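Local coordinates for 223aa long hypothetical arylmalonate decarboxylase (PDB 2DGD), which is of unproven function but probably acts as a lyase of the arylmalonate decarboxylase type, removing carbon dioxide from malonate-like substrates, at residues A[16-26]-A[179-187]; A[43-53]-A[76-87]. All coordinates share one frame; numbering follows the deposited sequence.

Contact 1: residues A[16-26]-A[179-187]; sequences NAGMEYDLWKM and CTALSTYEA
A buried helix-to-loop contact joins the two α/β halves of the chain: Asp22 and Tyr21 of helix 19-26 grip Ser183 to Glu186 in the loop that follows strand 174-177. The Asp22 carboxylate is the hub. Asp22 OD1 accepts Thr184 N on the syn lone pair at 2.8 Å and also binds Asn203 ND2. Asp22 OD2 is held from opposite faces of the carboxylate plane, by Ser183 OG at 2.8 Å and by Tyr185 N at 3.2 Å, which probably fixes the turn of the carboxylate. Its neighbour in sequence, Tyr21, has CG anti to its own N (chi1 171°), which lays the ring against the loop. Tyr21 OH gives its proton to the syn lone pair of Glu186 OE1 at 2.7 Å, ring and carboxylate nearly coplanar (26°). Toward the solvent, Lys25 CB sits over the centre of the Tyr185 ring, 3.7 Å from its centroid, while CG of Met26 (a selenomethionine) runs past Tyr185 CD2. At the start of the helix, Asn16 OD1 accepts Met19 N at 2.9 Å, an Asx motif, and Asn16 ND2 reaches Thr180 O weakly; Thr180 OG1 itself turns to Gly73 O. Helix 202-214 covers the contact through Asn203 and Met207, and strand 31-38 packs on helix 19-26 through Leu23 and Trp24, whose indole stacks on Trp24 of a second subunit.

Contact 2: residues A[43-53]-A[76-87]; sequences GCEPENVEEFE and YGTHKHAHVIKR
Glu45 and His81 form a His-carboxylate hydrogen bond where the N-terminal ends of two helices, 49-53 and 82-87, come side by side at 36° in the lobe built on strands 31-38, 6-13 and 69-72. The tight part lies around Glu45 and Tyr76. Bent at chi2 (80°), Glu45 turns its carboxylate back so that Glu45 OE1 receives His81 ND1 at 3.0 Å, almost straight, in the imidazole plane and on the anti lone pair. Lys80 N meets Glu45 OE1 from above the carboxylate plane at 2.7 Å. Replacing Glu45 with an alanine would probably leave Lys80 N and His81 ND1 without their shared acceptor and the imidazole less firmly fixed in its rotation. Pro46 serves two rings: CG lies over the centre of the His81 ring, 4.0 Å from its centroid, and CD covers one face of Tyr76 nearer the rim. Phe52 CD2 comes to the edge of Tyr76, 3.5 Å from Tyr76 CE1, and Phe52 CE1 meets Ile85 CG1. Next to the Tyr76 ring, in the backbone, Gly77 N donates to Cys44 O at 3.3 Å. Between the helices the packing is looser: Val49 CG1 and Val84 CG2 just touch at 4.2 Å. Further along, a salt bridge spans the solvent side, with exposed Arg87 placing NH2 2.6 Å from Glu53 OE1 and also weakly hydrogen-bonded to Glu53 OE2.

Overall arrangement
After strand 6-13 the chain enters residues 16-26, one side of contact 1, and then runs through strand 31-38 into residues 43-53. Helix 49-63 and strand 69-72 lead from there to residues 76-87, so contact 2 closes a short loop inside the first lobe. The chain then builds strands 110-115, 135-141 and 174-177 of the second sheet before residues 179-187 return to helix 19-26. Contact 1 therefore closes a far longer loop, within which contact 2 is nested. Contact 2 joins two neighbouring helix starts within one lobe, while contact 1 ties the two lobes together; their centres lie about 23 Å apart, on opposite sides of the chain's centre.

Contact 1: residues A[16-26]-A[179-187]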
loop_
_atom_site.group_PDB
_atom_site.type_symbol
_atom_site.label_atom_id
_atom_site.label_comp_id
_atom_site.label_asym_id
_atom_site.label_seq_id
_atom_site.Cartn_x
_atom_site.Cartn_y
_atom_site.Cartn_z
ATOM N N ASN A 16 6.865 3.821 -36.058
ATOM C CA ASN A 16 5.966 4.285 -35.016
ATOM C C ASN A 16 6.433 3.650 -33.707
ATOM O O ASN A 16 6.382 2.430 -33.555
ATOM C CB ASN A 16 4.532 3.847 -35.314
ATOM C CG ASN A 16 3.551 4.305 -34.249
ATOM O OD1 ASN A 16 3.775 4.113 -33.053
ATOM N ND2 ASN A 16 2.452 4.910 -34.682
ATOM N N ALA A 17 6.886 4.464 -32.761
ATOM C CA ALA A 17 7.357 3.920 -31.495
ATOM C C ALA A 17 6.487 4.309 -30.309
ATOM O O ALA A 17 6.821 4.009 -29.166
ATOM C CB ALA A 17 8.794 4.355 -31.244
ATOM N N GLY A 18 5.361 4.957 -30.577
ATOM C CA GLY A 18 4.499 5.372 -29.490
ATOM C C GLY A 18 3.217 4.588 -29.284
ATOM O O GLY A 18 2.755 4.444 -28.152
HETATM N N MSE A 19 2.642 4.066 -30.362
HETATM C CA MSE A 19 1.389 3.337 -30.258
HETATM C C MSE A 19 1.428 2.038 -29.463
HETATM O O MSE A 19 0.513 1.753 -28.699
HETATM C CB MSE A 19 0.820 3.069 -31.656
HETATM C CG MSE A 19 -0.483 2.281 -31.620
HETATM SE SE MSE A 19 -1.488 2.302 -33.259
HETATM C CE MSE A 19 -3.170 2.945 -32.553
ATOM N N GLU A 20 2.466 1.238 -29.644
ATOM C CA GLU A 20 2.559 -0.022 -28.926
ATOM C C GLU A 20 2.593 0.224 -27.427
ATOM O O GLU A 20 1.959 -0.491 -26.655
ATOM C CB GLU A 20 3.794 -0.791 -29.392
ATOM C CG GLU A 20 3.664 -1.267 -30.830
ATOM C CD GLU A 20 4.978 -1.683 -31.439
ATOM O OE1 GLU A 20 5.908 -0.857 -31.448
ATOM O OE2 GLU A 20 5.087 -2.830 -31.919
ATOM N N TYR A 21 3.324 1.252 -27.015
ATOM C CA TYR A 21 3.420 1.595 -25.600
ATOM C C TYR A 21 2.045 2.000 -25.059
ATOM O O TYR A 21 1.604 1.486 -24.035
ATOM C CB TYR A 21 4.413 2.739 -25.404
ATOM C CG TYR A 21 4.422 3.305 -24.005
ATOM C CD1 TYR A 21 5.138 2.684 -22.976
ATOM C CD2 TYR A 21 3.699 4.461 -23.702
ATOM C CE1 TYR A 21 5.136 3.208 -21.682
ATOM C CE2 TYR A 21 3.689 4.989 -22.415
ATOM C CZ TYR A 21 4.409 4.362 -21.413
ATOM O OH TYR A 21 4.395 4.910 -20.152
ATOM N N ASP A 22 1.377 2.926 -25.745
ATOM C CA ASP A 22 0.048 3.377 -25.336
ATOM C C ASP A 22 -0.918 2.205 -25.205
ATOM O O ASP A 22 -1.589 2.052 -24.185
ATOM C CB ASP A 22 -0.522 4.377 -26.347
ATOM C CG ASP A 22 -0.020 5.788 -26.122
ATOM O OD1 ASP A 22 -0.358 6.675 -26.934
ATOM O OD2 ASP A 22 0.704 6.015 -25.134
ATOM N N LEU A 23 -0.978 1.380 -26.246
ATOM C CA LEU A 23 -1.864 0.226 -26.271
ATOM C C LEU A 23 -1.671 -0.719 -25.088
ATOM O O LEU A 23 -2.643 -1.165 -24.488
ATOM C CB LEU A 23 -1.690 -0.526 -27.593
ATOM C CG LEU A 23 -2.811 -0.380 -28.639
ATOM C CD1 LEU A 23 -3.509 0.967 -28.520
ATOM C CD2 LEU A 23 -2.215 -0.568 -30.034
ATOM N N TRP A 24 -0.427 -1.029 -24.745
ATOM C CA TRP A 24 -0.171 -1.914 -23.614
ATOM C C TRP A 24 -0.547 -1.262 -22.290
ATOM O O TRP A 24 -1.094 -1.908 -21.404
ATOM C CB TRP A 24 1.299 -2.338 -23.574
ATOM C CG TRP A 24 1.586 -3.560 -24.404
ATOM C CD1 TRP A 24 2.112 -3.600 -25.670
ATOM C CD2 TRP A 24 1.332 -4.921 -24.033
ATOM N NE1 TRP A 24 2.200 -4.900 -26.105
ATOM C CE2 TRP A 24 1.729 -5.733 -25.123
ATOM C CE3 TRP A 24 0.805 -5.535 -22.887
ATOM C CZ2 TRP A 24 1.617 -7.129 -25.099
ATOM C CZ3 TRP A 24 0.693 -6.922 -22.865
ATOM C CH2 TRP A 24 1.099 -7.702 -23.965
ATOM N N LYS A 25 -0.244 0.019 -22.151
ATOM C CA LYS A 25 -0.581 0.737 -20.937
ATOM C C LYS A 25 -2.098 0.761 -20.725
ATOM O O LYS A 25 -2.577 0.752 -19.594
ATOM C CB LYS A 25 -0.034 2.159 -21.020
ATOM C CG LYS A 25 1.422 2.262 -20.633
ATOM C CD LYS A 25 1.527 2.047 -19.148
ATOM C CE LYS A 25 2.943 2.154 -18.621
ATOM N NZ LYS A 25 2.918 2.056 -17.121
HETATM N N MSE A 26 -2.853 0.784 -21.819
HETATM C CA MSE A 26 -4.309 0.813 -21.750
HETATM C C MSE A 26 -4.924 -0.578 -21.675
HETATM O O MSE A 26 -6.073 -0.740 -21.255
HETATM C CB MSE A 26 -4.876 1.542 -22.968
HETATM C CG MSE A 26 -4.344 2.947 -23.133
HETATM SE SE MSE A 26 -5.062 3.855 -24.678
HETATM C CE MSE A 26 -3.858 3.216 -26.028
ATOM N N CYS A 179 -2.512 11.598 -34.777
ATOM C CA CYS A 179 -1.364 10.710 -34.991
ATOM C C CYS A 179 -1.125 9.678 -33.894
ATOM O O CYS A 179 -1.016 10.010 -32.709
ATOM C CB CYS A 179 -0.069 11.502 -35.232
ATOM S SG CYS A 179 1.136 10.582 -36.254
ATOM N N THR A 180 -1.033 8.418 -34.315
ATOM C CA THR A 180 -0.819 7.309 -33.404
ATOM C C THR A 180 0.635 7.144 -33.010
ATOM O O THR A 180 0.948 6.313 -32.161
ATOM C CB THR A 180 -1.299 5.987 -34.016
ATOM O OG1 THR A 180 -0.551 5.714 -35.207
ATOM C CG2 THR A 180 -2.774 6.058 -34.341
ATOM N N ALA A 181 1.522 7.926 -33.620
ATOM C CA ALA A 181 2.953 7.844 -33.288
ATOM C C ALA A 181 3.240 8.525 -31.942
ATOM O O ALA A 181 4.240 8.237 -31.288
ATOM C CB ALA A 181 3.785 8.481 -34.377
ATOM N N LEU A 182 2.356 9.434 -31.537
ATOM C CA LEU A 182 2.503 10.122 -30.267
ATOM C C LEU A 182 2.030 9.228 -29.129
ATOM O O LEU A 182 0.971 8.608 -29.213
ATOM C CB LEU A 182 1.666 11.400 -30.256
ATOM C CG LEU A 182 2.145 12.627 -31.034
ATOM C CD1 LEU A 182 1.078 13.715 -30.955
ATOM C CD2 LEU A 182 3.468 13.132 -30.465
ATOM N N SER A 183 2.823 9.144 -28.070
ATOM C CA SER A 183 2.434 8.364 -26.907
ATOM C C SER A 183 1.676 9.356 -26.031
ATOM O O SER A 183 2.281 10.206 -25.359
ATOM C CB SER A 183 3.661 7.855 -26.176
ATOM O OG SER A 183 3.277 7.218 -24.976
ATOM N N THR A 184 0.352 9.252 -26.050
ATOM C CA THR A 184 -0.498 10.174 -25.314
ATOM C C THR A 184 -1.113 9.646 -24.029
ATOM O O THR A 184 -1.877 10.346 -23.379
ATOM C CB THR A 184 -1.629 10.661 -26.227
ATOM O OG1 THR A 184 -2.260 9.527 -26.837
ATOM C CG2 THR A 184 -1.079 11.561 -27.316
ATOM N N TYR A 185 -0.774 8.423 -23.652
ATOM C CA TYR A 185 -1.336 7.827 -22.444
ATOM C C TYR A 185 -1.368 8.755 -21.223
ATOM O O TYR A 185 -2.397 8.874 -20.566
ATOM C CB TYR A 185 -0.581 6.549 -22.087
ATOM C CG TYR A 185 -1.203 5.815 -20.932
ATOM C CD1 TYR A 185 -0.555 5.724 -19.701
ATOM C CD2 TYR A 185 -2.463 5.242 -21.059
ATOM C CE1 TYR A 185 -1.154 5.079 -18.626
ATOM C CE2 TYR A 185 -3.066 4.594 -19.993
ATOM C CZ TYR A 185 -2.408 4.518 -18.781
ATOM O OH TYR A 185 -3.015 3.878 -17.733
ATOM N N GLU A 186 -0.248 9.405 -20.917
ATOM C CA GLU A 186 -0.186 10.308 -19.769
ATOM C C GLU A 186 -0.673 11.720 -20.096
ATOM O O GLU A 186 -1.560 12.253 -19.425
ATOM C CB GLU A 186 1.245 10.394 -19.215
ATOM C CG GLU A 186 1.826 9.091 -18.695
ATOM C CD GLU A 186 2.456 8.230 -19.792
ATOM O OE1 GLU A 186 2.913 7.102 -19.471
ATOM O OE2 GLU A 186 2.507 8.679 -20.968
ATOM N N ALA A 187 -0.080 12.325 -21.123
ATOM C CA ALA A 187 -0.431 13.681 -21.536
ATOM C C ALA A 187 -1.936 13.918 -21.533
ATOM O O ALA A 187 -2.428 14.883 -20.962
ATOM C CB ALA A 187 0.137 13.961 -22.917
#

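Contact 2: residues A[43-53]-A[76-87]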
loop_
_atom_site.group_PDB
_atom_site.type_symbol
_atom_site.label_atom_id
_atom_site.label_comp_id
_atom_site.label_asym_id
_atom_site.label_seq_id
_atom_site.Cartn_x
_atom_site.Cartn_y
_atom_site.Cartn_z
ATOM N N GLY A 43 3.985 8.954 -49.902
ATOM C CA GLY A 43 2.803 9.778 -49.724
ATOM C C GLY A 43 1.970 9.430 -48.507
ATOM O O GLY A 43 2.416 8.699 -47.623
ATOM N N CYS A 44 0.754 9.968 -48.460
ATOM C CA CYS A 44 -0.159 9.706 -47.357
ATOM C C CYS A 44 -1.344 8.898 -47.891
ATOM O O CYS A 44 -2.331 8.673 -47.194
ATOM C CB CYS A 44 -0.638 11.020 -46.742
ATOM S SG CYS A 44 -0.991 10.905 -44.968
ATOM N N GLU A 45 -1.220 8.460 -49.141
ATOM C CA GLU A 45 -2.241 7.663 -49.805
ATOM C C GLU A 45 -1.522 6.799 -50.838
ATOM O O GLU A 45 -0.557 7.237 -51.457
ATOM C CB GLU A 45 -3.256 8.569 -50.495
ATOM C CG GLU A 45 -4.644 7.969 -50.565
ATOM C CD GLU A 45 -5.407 8.108 -49.259
ATOM O OE1 GLU A 45 -6.285 7.263 -48.993
ATOM O OE2 GLU A 45 -5.144 9.070 -48.507
ATOM N N PRO A 46 -1.979 5.555 -51.034
ATOM C CA PRO A 46 -1.357 4.643 -51.998
ATOM C C PRO A 46 -1.595 4.985 -53.468
ATOM O O PRO A 46 -2.736 5.195 -53.888
ATOM C CB PRO A 46 -1.960 3.295 -51.620
ATOM C CG PRO A 46 -3.335 3.671 -51.203
ATOM C CD PRO A 46 -3.092 4.888 -50.334
ATOM N N GLU A 47 -0.519 5.041 -54.251
ATOM C CA GLU A 47 -0.644 5.334 -55.674
ATOM C C GLU A 47 -0.987 4.070 -56.438
ATOM O O GLU A 47 -1.588 4.127 -57.507
ATOM C CB GLU A 47 0.640 5.948 -56.227
ATOM C CG GLU A 47 0.770 7.418 -55.903
ATOM C CD GLU A 47 1.723 8.132 -56.831
ATOM O OE1 GLU A 47 2.931 7.800 -56.813
ATOM O OE2 GLU A 47 1.258 9.022 -57.580
ATOM N N ASN A 48 -0.601 2.925 -55.891
ATOM C CA ASN A 48 -0.925 1.658 -56.524
ATOM C C ASN A 48 -1.871 0.930 -55.571
ATOM O O ASN A 48 -1.433 0.369 -54.569
ATOM C CB ASN A 48 0.339 0.827 -56.740
ATOM C CG ASN A 48 0.118 -0.323 -57.701
ATOM O OD1 ASN A 48 -0.966 -0.908 -57.749
ATOM N ND2 ASN A 48 1.150 -0.663 -58.467
ATOM N N VAL A 49 -3.165 0.943 -55.876
ATOM C CA VAL A 49 -4.146 0.296 -55.014
ATOM C C VAL A 49 -3.963 -1.209 -54.874
ATOM O O VAL A 49 -4.045 -1.740 -53.765
ATOM C CB VAL A 49 -5.582 0.587 -55.488
ATOM C CG1 VAL A 49 -6.581 -0.212 -54.661
ATOM C CG2 VAL A 49 -5.874 2.069 -55.352
ATOM N N GLU A 50 -3.721 -1.903 -55.981
ATOM C CA GLU A 50 -3.535 -3.349 -55.913
ATOM C C GLU A 50 -2.297 -3.675 -55.084
ATOM O O GLU A 50 -2.268 -4.670 -54.365
ATOM C CB GLU A 50 -3.392 -3.949 -57.310
ATOM C CG GLU A 50 -2.164 -3.474 -58.062
ATOM C CD GLU A 50 -1.866 -4.308 -59.301
ATOM O OE1 GLU A 50 -0.885 -3.982 -60.011
ATOM O OE2 GLU A 50 -2.606 -5.286 -59.562
ATOM N N GLU A 51 -1.276 -2.829 -55.198
ATOM C CA GLU A 51 -0.034 -2.997 -54.446
ATOM C C GLU A 51 -0.344 -2.898 -52.958
ATOM O O GLU A 51 0.046 -3.758 -52.164
ATOM C CB GLU A 51 0.960 -1.898 -54.819
ATOM C CG GLU A 51 2.082 -2.338 -55.740
ATOM C CD GLU A 51 2.949 -3.419 -55.118
ATOM O OE1 GLU A 51 2.500 -4.589 -55.058
ATOM O OE2 GLU A 51 4.075 -3.096 -54.677
ATOM N N PHE A 52 -1.043 -1.827 -52.596
ATOM C CA PHE A 52 -1.443 -1.577 -51.222
ATOM C C PHE A 52 -2.246 -2.765 -50.710
ATOM O O PHE A 52 -1.872 -3.397 -49.726
ATOM C CB PHE A 52 -2.282 -0.296 -51.163
ATOM C CG PHE A 52 -2.830 0.022 -49.802
ATOM C CD1 PHE A 52 -4.201 0.128 -49.602
ATOM C CD2 PHE A 52 -1.981 0.227 -48.724
ATOM C CE1 PHE A 52 -4.717 0.435 -48.350
ATOM C CE2 PHE A 52 -2.488 0.534 -47.467
ATOM C CZ PHE A 52 -3.858 0.638 -47.280
ATOM N N GLU A 53 -3.339 -3.079 -51.394
ATOM C CA GLU A 53 -4.192 -4.192 -50.993
ATOM C C GLU A 53 -3.444 -5.518 -50.824
ATOM O O GLU A 53 -3.765 -6.313 -49.946
ATOM C CB GLU A 53 -5.335 -4.351 -51.998
ATOM C CG GLU A 53 -6.273 -5.512 -51.723
ATOM C CD GLU A 53 -7.650 -5.283 -52.330
ATOM O OE1 GLU A 53 -7.749 -4.437 -53.252
ATOM O OE2 GLU A 53 -8.627 -5.945 -51.895
ATOM N N TYR A 76 -2.136 6.421 -43.392
ATOM C CA TYR A 76 -1.936 6.107 -44.795
ATOM C C TYR A 76 -3.079 5.270 -45.359
ATOM O O TYR A 76 -3.397 4.204 -44.840
ATOM C CB TYR A 76 -0.599 5.375 -44.947
ATOM C CG TYR A 76 -0.251 4.938 -46.350
ATOM C CD1 TYR A 76 -0.648 3.693 -46.829
ATOM C CD2 TYR A 76 0.522 5.749 -47.182
ATOM C CE1 TYR A 76 -0.273 3.259 -48.104
ATOM C CE2 TYR A 76 0.903 5.329 -48.458
ATOM C CZ TYR A 76 0.505 4.082 -48.911
ATOM O OH TYR A 76 0.901 3.649 -50.157
ATOM N N GLY A 77 -3.705 5.778 -46.417
ATOM C CA GLY A 77 -4.796 5.071 -47.061
ATOM C C GLY A 77 -6.147 5.148 -46.376
ATOM O O GLY A 77 -7.124 4.605 -46.883
ATOM N N THR A 78 -6.223 5.832 -45.241
ATOM C CA THR A 78 -7.480 5.923 -44.516
ATOM C C THR A 78 -8.430 7.006 -45.020
ATOM O O THR A 78 -9.648 6.887 -44.878
ATOM C CB THR A 78 -7.233 6.137 -43.007
ATOM O OG1 THR A 78 -6.514 7.358 -42.800
ATOM C CG2 THR A 78 -6.433 4.979 -42.438
ATOM N N HIS A 79 -7.883 8.056 -45.620
ATOM C CA HIS A 79 -8.714 9.147 -46.120
ATOM C C HIS A 79 -9.441 8.829 -47.428
ATOM O O HIS A 79 -10.633 9.104 -47.556
ATOM C CB HIS A 79 -7.871 10.413 -46.286
ATOM C CG HIS A 79 -7.555 11.102 -44.994
ATOM N ND1 HIS A 79 -6.949 10.464 -43.935
ATOM C CD2 HIS A 79 -7.748 12.381 -44.596
ATOM C CE1 HIS A 79 -6.781 11.318 -42.941
ATOM N NE2 HIS A 79 -7.259 12.490 -43.317
ATOM N N LYS A 80 -8.735 8.246 -48.393
ATOM C CA LYS A 80 -9.347 7.915 -49.678
ATOM C C LYS A 80 -9.565 6.436 -49.961
ATOM O O LYS A 80 -10.323 6.090 -50.857
ATOM C CB LYS A 80 -8.533 8.518 -50.829
ATOM C CG LYS A 80 -9.057 9.856 -51.348
ATOM C CD LYS A 80 -8.707 11.017 -50.436
ATOM C CE LYS A 80 -7.232 11.363 -50.543
ATOM N NZ LYS A 80 -6.859 11.772 -51.935
ATOM N N HIS A 81 -8.914 5.555 -49.211
ATOM C CA HIS A 81 -9.081 4.122 -49.456
ATOM C C HIS A 81 -9.538 3.285 -48.261
ATOM O O HIS A 81 -9.261 2.088 -48.191
ATOM C CB HIS A 81 -7.786 3.544 -50.021
ATOM C CG HIS A 81 -7.344 4.198 -51.291
ATOM N ND1 HIS A 81 -6.817 5.471 -51.328
ATOM C CD2 HIS A 81 -7.383 3.770 -52.574
ATOM C CE1 HIS A 81 -6.550 5.798 -52.580
ATOM N NE2 HIS A 81 -6.884 4.783 -53.356
ATOM N N ALA A 82 -10.251 3.915 -47.334
ATOM C CA ALA A 82 -10.747 3.222 -46.156
ATOM C C ALA A 82 -11.502 1.953 -46.553
ATOM O O ALA A 82 -11.398 0.924 -45.886
ATOM C CB ALA A 82 -11.658 4.146 -45.352
ATOM N N HIS A 83 -12.249 2.029 -47.649
ATOM C CA HIS A 83 -13.028 0.892 -48.130
ATOM C C HIS A 83 -12.160 -0.311 -48.486
ATOM O O HIS A 83 -12.591 -1.459 -48.353
ATOM C CB HIS A 83 -13.869 1.300 -49.344
ATOM C CG HIS A 83 -13.065 1.842 -50.486
ATOM N ND1 HIS A 83 -12.412 3.056 -50.432
ATOM C CD2 HIS A 83 -12.792 1.323 -51.708
ATOM C CE1 HIS A 83 -11.769 3.259 -51.569
ATOM N NE2 HIS A 83 -11.983 2.222 -52.361
ATOM N N VAL A 84 -10.942 -0.054 -48.948
ATOM C CA VAL A 84 -10.028 -1.133 -49.307
ATOM C C VAL A 84 -9.614 -1.870 -48.041
ATOM O O VAL A 84 -9.582 -3.097 -48.005
ATOM C CB VAL A 84 -8.755 -0.590 -50.005
ATOM C CG1 VAL A 84 -7.782 -1.737 -50.309
ATOM C CG2 VAL A 84 -9.140 0.131 -51.289
ATOM N N ILE A 85 -9.301 -1.095 -47.007
ATOM C CA ILE A 85 -8.888 -1.622 -45.715
ATOM C C ILE A 85 -10.005 -2.453 -45.086
ATOM O O ILE A 85 -9.777 -3.578 -44.638
ATOM C CB ILE A 85 -8.507 -0.465 -44.768
ATOM C CG1 ILE A 85 -7.387 0.367 -45.408
ATOM C CG2 ILE A 85 -8.065 -1.011 -43.421
ATOM C CD1 ILE A 85 -7.011 1.621 -44.641
ATOM N N LYS A 86 -11.213 -1.897 -45.059
ATOM C CA LYS A 86 -12.368 -2.586 -44.487
ATOM C C LYS A 86 -12.621 -3.888 -45.249
ATOM O O LYS A 86 -13.052 -4.884 -44.678
ATOM C CB LYS A 86 -13.607 -1.696 -44.593
ATOM C CG LYS A 86 -13.377 -0.243 -44.218
ATOM C CD LYS A 86 -13.455 -0.029 -42.729
ATOM C CE LYS A 86 -14.799 0.561 -42.325
ATOM N NZ LYS A 86 -14.953 1.949 -42.837
ATOM N N ARG A 87 -12.347 -3.859 -46.549
ATOM C CA ARG A 87 -12.544 -5.013 -47.418
ATOM C C ARG A 87 -11.603 -6.156 -47.056
ATOM O O ARG A 87 -12.026 -7.305 -46.912
ATOM C CB ARG A 87 -12.313 -4.608 -48.874
ATOM C CG ARG A 87 -12.554 -5.722 -49.892
ATOM C CD ARG A 87 -11.823 -5.408 -51.192
ATOM N NE ARG A 87 -12.128 -4.056 -51.652
ATOM C CZ ARG A 87 -11.360 -3.356 -52.482
ATOM N NH1 ARG A 87 -11.716 -2.126 -52.852
ATOM N NH2 ARG A 87 -10.230 -3.883 -52.935
#